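Local coordinates for protein peptidoglycan D,D-transpeptidase MrdA (Pseudomonas aeruginosa, PDB 7KIS) that probably cross-links the peptidoglycan of the bacterial cell wall as a penicillin-binding D,D-transpeptidase, caught here with a bound diazabicyclooctane inhibitor, at residues R407-M418 against I460-L469; L468-R477 against D491-V499. All coordinates share one frame; numbering follows the deposited sequence.

Both interactions use helix 459-470 of the transpeptidase domain and share L468 and L469. Interaction 1 sets the loop 407-418 against the body of this helix; interaction 2 follows the chain past the helix end and pairs it with the loop 491-499. Their centres lie about 9 Å apart and they meet directly: W475 NE1 probably hydrogen-bonds to R407 O at 2.5 Å, and the indole lies against the backbone of F408. Interaction 1 is buried and closer to the active site, with the side chains of M465 and the predicted acylated serine S327 about 10 Å apart and that of L462 about 10 Å from the bound inhibitor. Interaction 2 lies away from both.

Interaction 1: R407-M418 against I460-L469; sequences RFGFGQKVALDM and IQLAQMTALL
In M465, chi1 of 161° turns CG away from the backbone N and an extended chain carries SD to the edge of the F410 ring, while Q461, extended beyond CG with chi2 at 168°, carries its amide into the bend of the loop, to the backbone of Q412. The M465 sulfur sits in the plane of the F410 ring, 3.6 Å from CZ, a Met-aromatic contact at the edge. The unbranched methionine also serves the neighbouring phenylalanine: its CG lies at the edge of the F408 ring, 3.8 Å from CD2. L468 CD2 lies over one face of that ring, and L469 CD2 at the edge, 4.1 Å from CE2.

Q461 supplies the polar link. The stronger partner of its NE2 is D423 O, beyond the two segments; NE2 also gives a bent hydrogen bond (142°) to Q412 O at 2.5 Å, in the glutamine's amide plane but above the carbonyl plane of Q412. OE1 accepts from T458 N, so both ends of the buried amide are held. A water donates to F408 O and to Q461 O, joining the two backbones.

The fold is that of the serine penicillin-recognising enzymes, in which helices pack on a five-stranded antiparallel sheet. Here I460 stands at the boundary, touching both strand 268-273 and the loop, while L462, whose CB points away from the loop, packs on strand 566-572. The loop leaves helix 398-407 through a Schellman motif at G409, whose phi of 103° suits a residue without a side chain.

Farther along, V414 splits its branches: CG2 packs on I460 CG1 at 3.7 Å, and CG1 lies 4.0 Å from Q461 CG. M418 and I460 reach toward each other tip to tip, with CE and CD1 4.1 Å apart.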
loop_
_atom_site.group_PDB
_atom_site.type_symbol
_atom_site.label_atom_id
_atom_site.label_comp_id
_atom_site.label_asym_id
_atom_site.label_seq_id
_atom_site.Cartn_x
_atom_site.Cartn_y
_atom_site.Cartn_z
ATOM N N ARG A 407 -10.319 4.032 11.519
ATOM C CA ARG A 407 -11.095 4.631 10.440
ATOM C C ARG A 407 -10.220 5.016 9.257
ATOM O O ARG A 407 -10.745 5.270 8.167
ATOM C CB ARG A 407 -11.862 5.851 10.956
ATOM C CG ARG A 407 -12.706 5.560 12.186
ATOM C CD ARG A 407 -14.031 6.304 12.164
ATOM N NE ARG A 407 -13.862 7.741 11.981
ATOM C CZ ARG A 407 -13.805 8.618 12.977
ATOM N NH1 ARG A 407 -13.898 8.202 14.233
ATOM N NH2 ARG A 407 -13.654 9.909 12.718
ATOM N N PHE A 408 -8.902 5.067 9.445
ATOM C CA PHE A 408 -7.956 5.297 8.364
ATOM C C PHE A 408 -7.543 4.008 7.666
ATOM O O PHE A 408 -6.791 4.062 6.687
ATOM C CB PHE A 408 -6.709 6.014 8.890
ATOM C CG PHE A 408 -6.711 7.495 8.651
ATOM C CD1 PHE A 408 -7.559 8.326 9.364
ATOM C CD2 PHE A 408 -5.866 8.059 7.710
ATOM C CE1 PHE A 408 -7.563 9.693 9.143
ATOM C CE2 PHE A 408 -5.864 9.423 7.483
ATOM C CZ PHE A 408 -6.713 10.240 8.201
ATOM N N GLY A 409 -8.003 2.857 8.149
ATOM C CA GLY A 409 -7.726 1.584 7.519
ATOM C C GLY A 409 -6.662 0.736 8.178
ATOM O O GLY A 409 -6.294 -0.305 7.618
ATOM N N PHE A 410 -6.161 1.132 9.344
ATOM C CA PHE A 410 -5.186 0.338 10.080
ATOM C C PHE A 410 -5.899 -0.662 10.981
ATOM O O PHE A 410 -6.857 -0.310 11.677
ATOM C CB PHE A 410 -4.267 1.243 10.901
ATOM C CG PHE A 410 -3.439 2.179 10.068
ATOM C CD1 PHE A 410 -2.429 1.692 9.255
ATOM C CD2 PHE A 410 -3.674 3.544 10.093
ATOM C CE1 PHE A 410 -1.665 2.551 8.485
ATOM C CE2 PHE A 410 -2.915 4.408 9.324
ATOM C CZ PHE A 410 -1.908 3.910 8.519
ATOM N N GLY A 411 -5.427 -1.906 10.969
ATOM C CA GLY A 411 -6.058 -2.963 11.736
ATOM C C GLY A 411 -6.511 -4.143 10.899
ATOM O O GLY A 411 -6.047 -5.266 11.113
ATOM N N GLN A 412 -7.450 -3.919 9.987
ATOM C CA GLN A 412 -7.868 -4.904 8.996
ATOM C C GLN A 412 -7.453 -4.448 7.598
ATOM O O GLN A 412 -6.851 -3.386 7.414
ATOM C CB GLN A 412 -9.369 -5.181 9.081
ATOM C CG GLN A 412 -10.265 -3.970 9.037
ATOM C CD GLN A 412 -11.709 -4.339 9.313
ATOM O OE1 GLN A 412 -11.991 -5.389 9.892
ATOM N NE2 GLN A 412 -12.632 -3.481 8.898
ATOM N N LYS A 413 -7.784 -5.271 6.603
ATOM C CA LYS A 413 -7.355 -5.026 5.234
ATOM C C LYS A 413 -8.182 -3.915 4.598
ATOM O O LYS A 413 -9.321 -3.651 4.994
ATOM C CB LYS A 413 -7.510 -6.300 4.401
ATOM C CG LYS A 413 -8.962 -6.757 4.310
ATOM C CD LYS A 413 -9.139 -8.250 4.520
ATOM C CE LYS A 413 -8.744 -9.043 3.289
ATOM N NZ LYS A 413 -9.088 -10.484 3.446
ATOM N N VAL A 414 -7.588 -3.255 3.608
ATOM C CA VAL A 414 -8.162 -2.062 3.008
ATOM C C VAL A 414 -8.668 -2.325 1.595
ATOM O O VAL A 414 -9.735 -1.839 1.215
ATOM C CB VAL A 414 -7.153 -0.892 3.021
ATOM C CG1 VAL A 414 -7.068 -0.285 4.406
ATOM C CG2 VAL A 414 -5.786 -1.361 2.558
ATOM N N ALA A 415 -7.915 -3.086 0.803
ATOM C CA ALA A 415 -8.182 -3.195 -0.622
ATOM C C ALA A 415 -9.450 -4.006 -0.882
ATOM O O ALA A 415 -9.946 -4.738 -0.021
ATOM C CB ALA A 415 -6.997 -3.833 -1.343
ATOM N N LEU A 416 -9.968 -3.869 -2.103
ATOM C CA LEU A 416 -11.169 -4.583 -2.517
ATOM C C LEU A 416 -10.866 -5.987 -3.027
ATOM O O LEU A 416 -11.583 -6.932 -2.682
ATOM C CB LEU A 416 -11.909 -3.786 -3.596
ATOM C CG LEU A 416 -13.137 -4.459 -4.215
ATOM C CD1 LEU A 416 -14.166 -4.801 -3.145
ATOM C CD2 LEU A 416 -13.752 -3.576 -5.286
ATOM N N ASP A 417 -9.816 -6.150 -3.835
ATOM C CA ASP A 417 -9.563 -7.405 -4.537
ATOM C C ASP A 417 -8.079 -7.782 -4.487
ATOM O O ASP A 417 -7.406 -7.922 -5.503
ATOM C CB ASP A 417 -10.042 -7.307 -5.985
ATOM C CG ASP A 417 -9.621 -6.010 -6.652
ATOM O OD1 ASP A 417 -8.650 -5.384 -6.181
ATOM O OD2 ASP A 417 -10.263 -5.616 -7.648
ATOM N N MET A 418 -7.552 -7.951 -3.277
ATOM C CA MET A 418 -6.172 -8.377 -3.080
ATOM C C MET A 418 -6.159 -9.647 -2.242
ATOM O O MET A 418 -6.592 -9.636 -1.084
ATOM C CB MET A 418 -5.348 -7.274 -2.417
ATOM C CG MET A 418 -5.003 -6.134 -3.362
ATOM S SD MET A 418 -3.884 -4.916 -2.649
ATOM C CE MET A 418 -3.847 -3.685 -3.948
ATOM N N ILE A 460 0.187 -1.345 1.673
ATOM C CA ILE A 460 -1.046 -0.890 1.041
ATOM C C ILE A 460 -1.899 -0.113 2.040
ATOM O O ILE A 460 -2.543 0.878 1.680
ATOM C CB ILE A 460 -1.808 -2.087 0.439
ATOM C CG1 ILE A 460 -3.200 -1.664 -0.041
ATOM C CG2 ILE A 460 -1.904 -3.229 1.442
ATOM C CD1 ILE A 460 -3.175 -0.715 -1.217
ATOM N N GLN A 461 -1.913 -0.547 3.304
ATOM C CA GLN A 461 -2.562 0.239 4.350
ATOM C C GLN A 461 -1.950 1.631 4.447
ATOM O O GLN A 461 -2.654 2.611 4.715
ATOM C CB GLN A 461 -2.456 -0.486 5.691
ATOM C CG GLN A 461 -3.603 -1.434 5.982
ATOM C CD GLN A 461 -3.323 -2.328 7.171
ATOM O OE1 GLN A 461 -2.198 -2.382 7.667
ATOM N NE2 GLN A 461 -4.346 -3.035 7.638
ATOM N N LEU A 462 -0.636 1.734 4.230
ATOM C CA LEU A 462 0.019 3.037 4.219
ATOM C C LEU A 462 -0.403 3.856 3.006
ATOM O O LEU A 462 -0.736 5.040 3.130
ATOM C CB LEU A 462 1.539 2.861 4.234
ATOM C CG LEU A 462 2.251 2.706 5.579
ATOM C CD1 LEU A 462 2.318 1.247 5.990
ATOM C CD2 LEU A 462 3.646 3.298 5.499
ATOM N N ALA A 463 -0.389 3.239 1.822
ATOM C CA ALA A 463 -0.740 3.960 0.601
ATOM C C ALA A 463 -2.193 4.413 0.618
ATOM O O ALA A 463 -2.519 5.490 0.104
ATOM C CB ALA A 463 -0.468 3.086 -0.622
ATOM N N GLN A 464 -3.082 3.607 1.201
ATOM C CA GLN A 464 -4.479 4.015 1.308
ATOM C C GLN A 464 -4.634 5.192 2.263
ATOM O O GLN A 464 -5.457 6.085 2.030
ATOM C CB GLN A 464 -5.341 2.833 1.755
ATOM C CG GLN A 464 -6.802 3.179 2.014
ATOM C CD GLN A 464 -7.432 3.984 0.889
ATOM O OE1 GLN A 464 -7.162 3.752 -0.291
ATOM N NE2 GLN A 464 -8.281 4.939 1.253
ATOM N N MET A 465 -3.848 5.211 3.342
ATOM C CA MET A 465 -3.834 6.374 4.222
ATOM C C MET A 465 -3.340 7.610 3.481
ATOM O O MET A 465 -3.852 8.716 3.689
ATOM C CB MET A 465 -2.961 6.093 5.445
ATOM C CG MET A 465 -2.513 7.339 6.186
ATOM S SD MET A 465 -0.992 7.092 7.119
ATOM C CE MET A 465 -0.457 8.788 7.328
ATOM N N THR A 466 -2.352 7.438 2.601
ATOM C CA THR A 466 -1.853 8.560 1.816
ATOM C C THR A 466 -2.911 9.064 0.843
ATOM O O THR A 466 -3.089 10.277 0.684
ATOM C CB THR A 466 -0.589 8.152 1.064
ATOM O OG1 THR A 466 0.231 7.337 1.911
ATOM C CG2 THR A 466 0.192 9.381 0.639
ATOM N N ALA A 467 -3.616 8.147 0.175
ATOM C CA ALA A 467 -4.723 8.549 -0.684
ATOM C C ALA A 467 -5.849 9.185 0.117
ATOM O O ALA A 467 -6.541 10.079 -0.384
ATOM C CB ALA A 467 -5.248 7.345 -1.468
ATOM N N LEU A 468 -6.044 8.741 1.362
ATOM C CA LEU A 468 -7.087 9.312 2.206
ATOM C C LEU A 468 -6.792 10.766 2.551
ATOM O O LEU A 468 -7.694 11.612 2.521
ATOM C CB LEU A 468 -7.231 8.480 3.478
ATOM C CG LEU A 468 -8.639 8.189 3.992
ATOM C CD1 LEU A 468 -9.609 7.965 2.843
ATOM C CD2 LEU A 468 -8.596 6.978 4.907
ATOM N N LEU A 469 -5.538 11.077 2.880
ATOM C CA LEU A 469 -5.166 12.463 3.134
ATOM C C LEU A 469 -5.288 13.310 1.875
ATOM O O LEU A 469 -5.571 14.510 1.958
ATOM C CB LEU A 469 -3.743 12.530 3.687
ATOM C CG LEU A 469 -3.555 11.929 5.081
ATOM C CD1 LEU A 469 -2.084 11.663 5.366
ATOM C CD2 LEU A 469 -4.156 12.840 6.137
HETATM O O HOH W 1 -4.986 2.363 5.709
#

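Interaction 2: L468-R477 against D491-V499; sequences LLANKGHWIR and DPDPMPDIV
Past the helix, G473 and I498 bring their CA atoms within 4.7 Å and W475 and D497 come nearly as close, the two chains running in opposite directions with a backbone hydrogen bond from I498 N to G473 O (2.9 Å, 167°). D497 reinforces this pairing: its OD1 accepts from H474 ND1 at 2.9 Å and from W475 N at 2.6 Å, both donors arriving from the same face of the carboxylate. The oxygen lies in the imidazole plane, so the histidine is held by its edge.

The W475 indole is sandwiched between L468 CD2 on one face and M495 on the other. M495 bends at chi2 and chi3 (77°), which lays SD over the six-membered ring, 3.8 Å from its centroid, while CB makes a CH-pi contact with the five-membered ring. I498 CD1 adds a contact with L468 CD2 at 3.6 Å.

R477 is extended from CG to NE, and D493 O sits over one face of its guanidinium. Salt bridges from NH2 to D493 OD1 (3.5 Å) and a long one from NE to D491 OD2 (3.7 Å) rest on charge alone. D491 OD1 also accepts from D493 N, forming an Asx turn.

A side chain at G473 would run into I498 O, so glycine permits this close approach. K472 and G473, both with positive phi, form the centre of a type I' beta turn leading from helix 459-470 into this antiparallel, loop-to-loop pairing.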
loop_
_atom_site.group_PDB
_atom_site.type_symbol
_atom_site.label_atom_id
_atom_site.label_comp_id
_atom_site.label_asym_id
_atom_site.label_seq_id
_atom_site.Cartn_x
_atom_site.Cartn_y
_atom_site.Cartn_z
ATOM N N LEU A 468 -6.044 8.741 1.362
ATOM C CA LEU A 468 -7.087 9.312 2.206
ATOM C C LEU A 468 -6.792 10.766 2.551
ATOM O O LEU A 468 -7.694 11.612 2.521
ATOM C CB LEU A 468 -7.231 8.480 3.478
ATOM C CG LEU A 468 -8.639 8.189 3.992
ATOM C CD1 LEU A 468 -9.609 7.965 2.843
ATOM C CD2 LEU A 468 -8.596 6.978 4.907
ATOM N N LEU A 469 -5.538 11.077 2.880
ATOM C CA LEU A 469 -5.166 12.463 3.134
ATOM C C LEU A 469 -5.288 13.310 1.875
ATOM O O LEU A 469 -5.571 14.510 1.958
ATOM C CB LEU A 469 -3.743 12.530 3.687
ATOM C CG LEU A 469 -3.555 11.929 5.081
ATOM C CD1 LEU A 469 -2.084 11.663 5.366
ATOM C CD2 LEU A 469 -4.156 12.840 6.137
ATOM N N ALA A 470 -5.069 12.705 0.706
ATOM C CA ALA A 470 -5.257 13.419 -0.551
ATOM C C ALA A 470 -6.733 13.603 -0.885
ATOM O O ALA A 470 -7.106 14.609 -1.497
ATOM C CB ALA A 470 -4.547 12.674 -1.680
ATOM N N ASN A 471 -7.580 12.655 -0.489
ATOM C CA ASN A 471 -8.992 12.648 -0.853
ATOM C C ASN A 471 -9.875 13.421 0.117
ATOM O O ASN A 471 -11.100 13.412 -0.050
ATOM C CB ASN A 471 -9.497 11.207 -0.962
ATOM C CG ASN A 471 -10.315 10.972 -2.213
ATOM O OD1 ASN A 471 -10.358 11.817 -3.107
ATOM N ND2 ASN A 471 -10.972 9.820 -2.283
ATOM N N LYS A 472 -9.292 14.073 1.123
ATOM C CA LYS A 472 -10.040 14.817 2.140
ATOM C C LYS A 472 -11.030 13.931 2.892
ATOM O O LYS A 472 -12.090 14.394 3.322
ATOM C CB LYS A 472 -10.771 16.016 1.528
ATOM C CG LYS A 472 -9.888 16.953 0.723
ATOM C CD LYS A 472 -8.774 17.527 1.573
ATOM C CE LYS A 472 -8.028 18.618 0.828
ATOM N NZ LYS A 472 -8.945 19.697 0.362
ATOM N N GLY A 473 -10.699 12.654 3.058
ATOM C CA GLY A 473 -11.475 11.764 3.894
ATOM C C GLY A 473 -12.521 10.926 3.193
ATOM O O GLY A 473 -13.213 10.150 3.864
ATOM N N HIS A 474 -12.667 11.046 1.876
ATOM C CA HIS A 474 -13.621 10.215 1.153
ATOM C C HIS A 474 -13.040 8.815 1.008
ATOM O O HIS A 474 -11.974 8.639 0.409
ATOM C CB HIS A 474 -13.959 10.803 -0.214
ATOM C CG HIS A 474 -15.072 10.083 -0.911
ATOM N ND1 HIS A 474 -15.869 9.155 -0.275
ATOM C CD2 HIS A 474 -15.522 10.150 -2.188
ATOM C CE1 HIS A 474 -16.761 8.683 -1.127
ATOM N NE2 HIS A 474 -16.572 9.269 -2.295
ATOM N N TRP A 475 -13.741 7.824 1.549
ATOM C CA TRP A 475 -13.223 6.466 1.644
ATOM C C TRP A 475 -13.608 5.702 0.383
ATOM O O TRP A 475 -14.788 5.429 0.147
ATOM C CB TRP A 475 -13.764 5.771 2.889
ATOM C CG TRP A 475 -12.712 5.437 3.897
ATOM C CD1 TRP A 475 -12.511 6.042 5.103
ATOM C CD2 TRP A 475 -11.716 4.413 3.791
ATOM N NE1 TRP A 475 -11.452 5.459 5.755
ATOM C CE2 TRP A 475 -10.946 4.456 4.970
ATOM C CE3 TRP A 475 -11.400 3.464 2.814
ATOM C CZ2 TRP A 475 -9.880 3.590 5.199
ATOM C CZ3 TRP A 475 -10.340 2.604 3.042
ATOM C CH2 TRP A 475 -9.593 2.673 4.225
ATOM N N ILE A 476 -12.607 5.356 -0.422
ATOM C CA ILE A 476 -12.770 4.451 -1.552
ATOM C C ILE A 476 -11.648 3.428 -1.478
ATOM O O ILE A 476 -10.467 3.796 -1.482
ATOM C CB ILE A 476 -12.736 5.190 -2.900
ATOM C CG1 ILE A 476 -13.759 6.329 -2.922
ATOM C CG2 ILE A 476 -12.984 4.219 -4.046
ATOM C CD1 ILE A 476 -13.472 7.385 -3.964
ATOM N N ARG A 477 -12.015 2.153 -1.416
ATOM C CA ARG A 477 -11.030 1.105 -1.211
ATOM C C ARG A 477 -10.155 0.946 -2.452
ATOM O O ARG A 477 -10.647 1.065 -3.578
ATOM C CB ARG A 477 -11.719 -0.216 -0.879
ATOM C CG ARG A 477 -12.556 -0.160 0.387
ATOM C CD ARG A 477 -12.893 -1.548 0.902
ATOM N NE ARG A 477 -13.277 -1.518 2.310
ATOM C CZ ARG A 477 -13.516 -2.599 3.043
ATOM N NH1 ARG A 477 -13.416 -3.807 2.503
ATOM N NH2 ARG A 477 -13.860 -2.474 4.318
ATOM N N ASP A 491 -17.958 -2.298 -4.452
ATOM C CA ASP A 491 -17.530 -2.671 -3.111
ATOM C C ASP A 491 -18.717 -3.147 -2.284
ATOM O O ASP A 491 -19.607 -2.341 -1.981
ATOM C CB ASP A 491 -16.849 -1.480 -2.438
ATOM C CG ASP A 491 -16.225 -1.837 -1.104
ATOM O OD1 ASP A 491 -16.152 -3.038 -0.773
ATOM O OD2 ASP A 491 -15.800 -0.908 -0.386
ATOM N N PRO A 492 -18.782 -4.426 -1.904
ATOM C CA PRO A 492 -19.934 -4.890 -1.117
ATOM C C PRO A 492 -19.953 -4.330 0.293
ATOM O O PRO A 492 -21.039 -4.110 0.844
ATOM C CB PRO A 492 -19.776 -6.419 -1.117
ATOM C CG PRO A 492 -18.727 -6.721 -2.156
ATOM C CD PRO A 492 -17.846 -5.519 -2.207
ATOM N N ASP A 493 -18.787 -4.093 0.897
ATOM C CA ASP A 493 -18.686 -3.540 2.247
ATOM C C ASP A 493 -17.830 -2.281 2.202
ATOM O O ASP A 493 -16.598 -2.349 2.343
ATOM C CB ASP A 493 -18.104 -4.568 3.215
ATOM C CG ASP A 493 -18.013 -4.046 4.634
ATOM O OD1 ASP A 493 -16.900 -4.047 5.200
ATOM O OD2 ASP A 493 -19.056 -3.634 5.184
ATOM N N PRO A 494 -18.435 -1.113 2.004
ATOM C CA PRO A 494 -17.661 0.133 1.994
ATOM C C PRO A 494 -17.198 0.516 3.392
ATOM O O PRO A 494 -17.565 -0.093 4.400
ATOM C CB PRO A 494 -18.643 1.168 1.429
ATOM C CG PRO A 494 -19.775 0.369 0.840
ATOM C CD PRO A 494 -19.842 -0.890 1.641
ATOM N N MET A 495 -16.368 1.556 3.436
ATOM C CA MET A 495 -15.921 2.159 4.679
ATOM C C MET A 495 -16.505 3.559 4.817
ATOM O O MET A 495 -16.577 4.298 3.828
ATOM C CB MET A 495 -14.391 2.239 4.747
ATOM C CG MET A 495 -13.716 0.928 5.116
ATOM S SD MET A 495 -12.423 1.135 6.355
ATOM C CE MET A 495 -13.402 1.330 7.842
ATOM N N PRO A 496 -16.939 3.950 6.013
ATOM C CA PRO A 496 -17.501 5.295 6.183
ATOM C C PRO A 496 -16.436 6.360 5.979
ATOM O O PRO A 496 -15.286 6.201 6.391
ATOM C CB PRO A 496 -18.020 5.291 7.627
ATOM C CG PRO A 496 -18.085 3.843 8.020
ATOM C CD PRO A 496 -16.993 3.168 7.258
ATOM N N ASP A 497 -16.831 7.457 5.336
ATOM C CA ASP A 497 -15.904 8.557 5.132
ATOM C C ASP A 497 -15.511 9.165 6.476
ATOM O O ASP A 497 -16.218 9.037 7.480
ATOM C CB ASP A 497 -16.523 9.627 4.231
ATOM C CG ASP A 497 -16.873 9.098 2.852
ATOM O OD1 ASP A 497 -16.194 8.162 2.380
ATOM O OD2 ASP A 497 -17.828 9.622 2.237
ATOM N N ILE A 498 -14.363 9.832 6.486
ATOM C CA ILE A 498 -13.845 10.477 7.686
ATOM C C ILE A 498 -14.286 11.934 7.634
ATOM O O ILE A 498 -13.739 12.739 6.875
ATOM C CB ILE A 498 -12.327 10.333 7.793
ATOM C CG1 ILE A 498 -11.954 8.851 7.825
ATOM C CG2 ILE A 498 -11.815 11.025 9.040
ATOM C CD1 ILE A 498 -10.520 8.581 7.475
ATOM N N VAL A 499 -15.286 12.270 8.443
ATOM C CA VAL A 499 -15.887 13.598 8.457
ATOM C C VAL A 499 -15.351 14.319 9.687
ATOM O O VAL A 499 -15.775 14.053 10.814
ATOM C CB VAL A 499 -17.416 13.528 8.459
ATOM C CG1 VAL A 499 -18.004 14.869 8.054
ATOM C CG2 VAL A 499 -17.898 12.422 7.530
HETATM O O HOH W 2 -14.889 2.265 0.470
#